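Probable glutathione reductase (Sinorhizobium meliloti, PDB 4DNA) probably catalyses the NADPH-dependent reduction of glutathione disulfide to glutathione, as an FAD-containing homodimer of the pyridine nucleotide-disulfide oxidoreductase family. Local coordinates at residues I351-I356 / G404-G409; E367-R372 / V395-R400. All blocks are in the same frame, centred on the assembly; numbering follows the deposited sequence.

Contact 1 (I351-I356 / G404-G409); sequences IGTVGI and GAHILG
Thr353 and His406 face each other as a non-hydrogen-bonded pair of antiparallel strands, and their side chains meet directly: OG1 of Thr353 lies at the edge of the imidazole, 2.8 Å from ND1 of His406. The hydroxyl gets there because it stands anti to the backbone N (chi1 -169°), leaving the methyl CG2 in the more hindered place between N and carbonyl carbon. On the other nitrogen, NE2 of His406 gives a weak hydrogen bond to the Ile356 carbonyl O at 3.1 Å, bent to 134°, so both ring nitrogens are engaged along one strand. Without the imidazole, as with an alanine at this position, the Thr353 hydroxyl and the Ile356 carbonyl would probably lose these partners. Backbone pairs Gly352–Ile407 and Val354–Ala405 each close with two N-H···O bonds, the straightest from Val354 N to Ala405 O (174°).

The closely packed, apolar end is at Ile351 and Leu408, both buried and both against Met213 of helix 211-223; CG1 of Ile351 approaches CD1 of Leu408 to 3.4 Å. Val354, Ala405 and Ile407 project from the other face onto helix 412-424. At the far end only backbone meets backbone, the CA atoms of Gly355 and Gly404 4.1 Å apart, and a CB on either would collide with the opposite segment. Gly355 and Ile356 there, and Thr353 beside His406, are partly exposed. In these inner strands of the dimerisation domain's antiparallel sheet, hydroxyl, imidazole and carbonyl are linked by hydrogen bonds, and those at both ring nitrogens, one of them weak, probably restrain the ring's rotation.

Contact 2 (E367-R372 / V395-R400); sequences EIEVYR and VNAADR
Glu369 and Tyr371, two residues apart on one strand, converge on a single nitrogen: NH1 of Arg400 donates to Tyr371 OH at 2.9 Å and makes a salt bridge with Glu369 OE1 at 3.0 Å. The hydrogen bond within that salt bridge is weak, bent to 130°, and the carboxylate and guanidinium planes stand 81° apart, so the two groups meet through one oxygen and one nitrogen. Both acceptors lie near the guanidinium edge, Tyr371 OH somewhat out of its plane. Arg400 arrives by folding back, its chain bent at chi2 and again at chi3. Its NH2 has a second acidic partner in Asp430, which probably helps to balance its charge, and NE is also hydrogen-bonded outside the two segments, so all three guanidinium nitrogens have partners.

Beneath these groups the backbones are paired. Glu369 and Val395 form an antiparallel hydrogen-bonded pair, each N giving to the other's O. This is where strands 367-375 and 389-396 run side by side in the antiparallel sheet of the dimerisation domain, and just beyond it the second strand ends in a turn. There Asn396 OD1 accepts from Ala398 N at 2.8 Å, an Asx turn, while Asn396 O takes the amide of Arg400. Ala397 N turns back across the contact to Glu367 O at 3.1 Å, from above the carbonyl plane. One water donates to both Glu367 O and Asn396 OD1, giving each of these acceptors a second donor.

Val395 sets CG2 obliquely against the Tyr371 ring, an apolar contact 4.0 Å from CE1, whereas its CG1 merely lies 3.7 Å from Glu369 OE1. At the partly exposed end, CB of Ala397 packs on CB of Glu367 at 3.6 Å.

Overall arrangement
Both contacts belong to the antiparallel sheet of the dimerisation domain, and strands 389-396 and 402-408, one from each contact, are neighbours in it and follow each other in the chain. Both are largely buried, but contact 1 is the more central, its centre about 15 Å from the chain centre against about 29 Å for contact 2, whose turn exposes Ala398 and Asp399. Helices cover both faces of contact 1, which sits near the FAD-binding part of the chain, with backbone ladder and apolar packing predominating around one polar cluster. Contact 2, at a strand end and away from the FAD and active-site residues, depends more on charge, a turn and a bound water. Neither touches the other subunit.

Contact 1 (I351-I356 / G404-G409)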
loop_
_atom_site.group_PDB
_atom_site.type_symbol
_atom_site.label_atom_id
_atom_site.label_comp_id
_atom_site.label_asym_id
_atom_site.label_seq_id
_atom_site.Cartn_x
_atom_site.Cartn_y
_atom_site.Cartn_z
ATOM N N ILE A 351 4.882 7.153 -7.922
ATOM C CA ILE A 351 6.155 6.471 -7.898
ATOM C C ILE A 351 6.514 6.174 -6.430
ATOM O O ILE A 351 6.147 6.916 -5.527
ATOM C CB ILE A 351 7.230 7.254 -8.689
ATOM C CG1 ILE A 351 6.800 7.329 -10.162
ATOM C CG2 ILE A 351 8.591 6.581 -8.581
ATOM C CD1 ILE A 351 7.505 8.359 -11.013
ATOM N N GLY A 352 7.156 5.035 -6.210
ATOM C CA GLY A 352 7.754 4.687 -4.932
ATOM C C GLY A 352 9.099 4.060 -5.250
ATOM O O GLY A 352 9.196 3.220 -6.146
ATOM N N THR A 353 10.146 4.478 -4.544
ATOM C CA THR A 353 11.484 4.056 -4.917
ATOM C C THR A 353 12.445 3.979 -3.748
ATOM O O THR A 353 12.437 4.834 -2.888
ATOM C CB THR A 353 12.055 4.909 -6.087
ATOM O OG1 THR A 353 13.243 4.297 -6.591
ATOM C CG2 THR A 353 12.366 6.332 -5.651
ATOM N N VAL A 354 13.240 2.913 -3.737
ATOM C CA VAL A 354 14.302 2.668 -2.761
ATOM C C VAL A 354 15.494 2.187 -3.547
ATOM O O VAL A 354 15.335 1.488 -4.565
ATOM C CB VAL A 354 14.021 1.477 -1.833
ATOM C CG1 VAL A 354 14.721 1.684 -0.505
ATOM C CG2 VAL A 354 12.533 1.227 -1.640
ATOM N N GLY A 355 16.685 2.527 -3.060
ATOM C CA GLY A 355 17.910 2.030 -3.652
ATOM C C GLY A 355 18.242 2.742 -4.932
ATOM O O GLY A 355 17.768 3.845 -5.160
ATOM N N ILE A 356 19.034 2.086 -5.775
ATOM C CA ILE A 356 19.672 2.711 -6.941
ATOM C C ILE A 356 19.052 2.294 -8.292
ATOM O O ILE A 356 18.448 1.223 -8.401
ATOM C CB ILE A 356 21.186 2.406 -6.932
ATOM C CG1 ILE A 356 21.422 0.882 -6.972
ATOM C CG2 ILE A 356 21.840 3.030 -5.707
ATOM C CD1 ILE A 356 22.861 0.438 -7.155
ATOM N N GLY A 404 17.927 -2.138 -5.564
ATOM C CA GLY A 404 16.989 -1.148 -6.034
ATOM C C GLY A 404 15.650 -1.800 -6.280
ATOM O O GLY A 404 15.573 -2.909 -6.839
ATOM N N ALA A 405 14.603 -1.111 -5.826
ATOM C CA ALA A 405 13.206 -1.447 -6.098
ATOM C C ALA A 405 12.472 -0.164 -6.497
ATOM O O ALA A 405 12.626 0.871 -5.847
ATOM C CB ALA A 405 12.557 -2.055 -4.883
ATOM N N HIS A 406 11.698 -0.253 -7.584
ATOM C CA HIS A 406 11.000 0.870 -8.205
ATOM C C HIS A 406 9.624 0.461 -8.631
ATOM O O HIS A 406 9.450 -0.544 -9.330
ATOM C CB HIS A 406 11.776 1.356 -9.416
ATOM C CG HIS A 406 13.261 1.435 -9.188
ATOM N ND1 HIS A 406 13.852 2.506 -8.611
ATOM C CD2 HIS A 406 14.273 0.521 -9.458
ATOM C CE1 HIS A 406 15.173 2.286 -8.521
ATOM N NE2 HIS A 406 15.430 1.070 -9.045
ATOM N N ILE A 407 8.642 1.255 -8.205
ATOM C CA ILE A 407 7.223 0.977 -8.410
ATOM C C ILE A 407 6.553 2.178 -9.039
ATOM O O ILE A 407 6.679 3.294 -8.543
ATOM C CB ILE A 407 6.469 0.708 -7.078
ATOM C CG1 ILE A 407 7.235 -0.248 -6.153
ATOM C CG2 ILE A 407 5.074 0.169 -7.362
ATOM C CD1 ILE A 407 7.346 -1.671 -6.666
ATOM N N LEU A 408 5.857 1.943 -10.141
ATOM C CA LEU A 408 4.985 2.950 -10.716
ATOM C C LEU A 408 3.560 2.415 -10.645
ATOM O O LEU A 408 3.252 1.374 -11.229
ATOM C CB LEU A 408 5.386 3.233 -12.156
ATOM C CG LEU A 408 4.546 4.269 -12.900
ATOM C CD1 LEU A 408 4.648 5.624 -12.221
ATOM C CD2 LEU A 408 4.998 4.361 -14.350
ATOM N N GLY A 409 2.693 3.097 -9.912
ATOM C CA GLY A 409 1.344 2.607 -9.733
ATOM C C GLY A 409 0.804 2.873 -8.349
ATOM O O GLY A 409 1.465 3.507 -7.517
#

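Contact 2 (E367-R372 / V395-R400)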
loop_
_atom_site.group_PDB
_atom_site.type_symbol
_atom_site.label_atom_id
_atom_site.label_comp_id
_atom_site.label_asym_id
_atom_site.label_seq_id
_atom_site.Cartn_x
_atom_site.Cartn_y
_atom_site.Cartn_z
ATOM N N GLU A 367 27.793 -7.473 -12.873
ATOM C CA GLU A 367 26.720 -8.359 -13.277
ATOM C C GLU A 367 25.494 -8.069 -12.449
ATOM O O GLU A 367 25.529 -8.152 -11.219
ATOM C CB GLU A 367 27.145 -9.796 -13.044
ATOM C CG GLU A 367 27.243 -10.631 -14.305
ATOM C CD GLU A 367 25.981 -11.442 -14.566
ATOM O OE1 GLU A 367 26.095 -12.646 -14.881
ATOM O OE2 GLU A 367 24.867 -10.882 -14.447
ATOM N N ILE A 368 24.405 -7.700 -13.103
ATOM C CA ILE A 368 23.172 -7.473 -12.354
ATOM C C ILE A 368 22.038 -8.290 -12.934
ATOM O O ILE A 368 22.084 -8.671 -14.105
ATOM C CB ILE A 368 22.772 -5.985 -12.271
ATOM C CG1 ILE A 368 22.780 -5.351 -13.654
ATOM C CG2 ILE A 368 23.707 -5.240 -11.336
ATOM C CD1 ILE A 368 22.037 -4.038 -13.698
ATOM N N GLU A 369 21.041 -8.577 -12.107
ATOM C CA GLU A 369 19.820 -9.210 -12.597
ATOM C C GLU A 369 18.666 -8.250 -12.356
ATOM O O GLU A 369 18.581 -7.604 -11.304
ATOM C CB GLU A 369 19.587 -10.574 -11.938
ATOM C CG GLU A 369 20.713 -11.576 -12.199
ATOM C CD GLU A 369 20.854 -12.691 -11.156
ATOM O OE1 GLU A 369 20.444 -12.524 -9.986
ATOM O OE2 GLU A 369 21.410 -13.752 -11.515
ATOM N N VAL A 370 17.803 -8.127 -13.359
ATOM C CA VAL A 370 16.667 -7.205 -13.306
ATOM C C VAL A 370 15.356 -7.987 -13.426
ATOM O O VAL A 370 15.214 -8.893 -14.274
ATOM C CB VAL A 370 16.771 -6.108 -14.384
ATOM C CG1 VAL A 370 15.551 -5.209 -14.362
ATOM C CG2 VAL A 370 18.031 -5.285 -14.177
ATOM N N TYR A 371 14.418 -7.640 -12.544
ATOM C CA TYR A 371 13.165 -8.338 -12.435
ATOM C C TYR A 371 12.039 -7.321 -12.661
ATOM O O TYR A 371 11.731 -6.515 -11.791
ATOM C CB TYR A 371 13.102 -9.047 -11.078
ATOM C CG TYR A 371 14.150 -10.168 -10.884
ATOM C CD1 TYR A 371 15.454 -9.879 -10.459
ATOM C CD2 TYR A 371 13.824 -11.517 -11.097
ATOM C CE1 TYR A 371 16.388 -10.887 -10.263
ATOM C CE2 TYR A 371 14.759 -12.525 -10.913
ATOM C CZ TYR A 371 16.040 -12.201 -10.499
ATOM O OH TYR A 371 16.985 -13.186 -10.318
ATOM N N ARG A 372 11.453 -7.349 -13.860
ATOM C CA ARG A 372 10.545 -6.298 -14.319
ATOM C C ARG A 372 9.150 -6.852 -14.540
ATOM O O ARG A 372 8.966 -7.859 -15.218
ATOM C CB ARG A 372 11.061 -5.677 -15.621
ATOM C CG ARG A 372 10.490 -4.300 -15.937
ATOM C CD ARG A 372 10.717 -3.868 -17.375
ATOM N NE ARG A 372 10.099 -2.566 -17.651
ATOM C CZ ARG A 372 8.929 -2.385 -18.272
ATOM N NH1 ARG A 372 8.217 -3.420 -18.713
ATOM N NH2 ARG A 372 8.463 -1.158 -18.463
ATOM N N VAL A 395 19.031 -6.315 -8.831
ATOM C CA VAL A 395 19.727 -7.297 -7.988
ATOM C C VAL A 395 21.203 -7.505 -8.357
ATOM O O VAL A 395 21.554 -7.614 -9.543
ATOM C CB VAL A 395 18.998 -8.642 -8.060
ATOM C CG1 VAL A 395 19.851 -9.782 -7.516
ATOM C CG2 VAL A 395 17.662 -8.533 -7.337
ATOM N N ASN A 396 22.071 -7.575 -7.349
ATOM C CA ASN A 396 23.473 -7.874 -7.586
ATOM C C ASN A 396 23.700 -9.375 -7.757
ATOM O O ASN A 396 23.495 -10.140 -6.827
ATOM C CB ASN A 396 24.349 -7.316 -6.464
ATOM C CG ASN A 396 25.838 -7.506 -6.723
ATOM O OD1 ASN A 396 26.260 -8.369 -7.490
ATOM N ND2 ASN A 396 26.641 -6.701 -6.065
ATOM N N ALA A 397 24.146 -9.772 -8.952
ATOM C CA ALA A 397 24.342 -11.183 -9.295
ATOM C C ALA A 397 25.291 -11.909 -8.358
ATOM O O ALA A 397 25.116 -13.098 -8.116
ATOM C CB ALA A 397 24.813 -11.327 -10.731
ATOM N N ALA A 398 26.286 -11.190 -7.838
ATOM C CA ALA A 398 27.276 -11.742 -6.913
ATOM C C ALA A 398 26.730 -12.020 -5.508
ATOM O O ALA A 398 27.179 -12.955 -4.874
ATOM C CB ALA A 398 28.479 -10.824 -6.832
ATOM N N ASP A 399 25.823 -11.181 -5.031
ATOM C CA ASP A 399 25.243 -11.246 -3.700
ATOM C C ASP A 399 23.928 -11.915 -3.648
ATOM O O ASP A 399 23.598 -12.581 -2.718
ATOM C CB ASP A 399 24.868 -9.850 -3.293
ATOM C CG ASP A 399 25.991 -9.085 -2.841
ATOM O OD1 ASP A 399 26.940 -9.712 -2.388
ATOM O OD2 ASP A 399 25.932 -7.862 -2.932
ATOM N N ARG A 400 23.148 -11.634 -4.660
ATOM C CA ARG A 400 21.703 -11.773 -4.681
ATOM C C ARG A 400 20.986 -10.608 -3.966
ATOM O O ARG A 400 19.754 -10.608 -3.834
ATOM C CB ARG A 400 21.273 -13.169 -4.202
ATOM C CG ARG A 400 21.720 -14.262 -5.155
ATOM C CD ARG A 400 20.955 -14.158 -6.458
ATOM N NE ARG A 400 19.689 -14.869 -6.344
ATOM C CZ ARG A 400 18.587 -14.605 -7.039
ATOM N NH1 ARG A 400 18.564 -13.616 -7.918
ATOM N NH2 ARG A 400 17.491 -15.330 -6.838
HETATM O O HOH W 1 28.186 -8.194 -9.496
#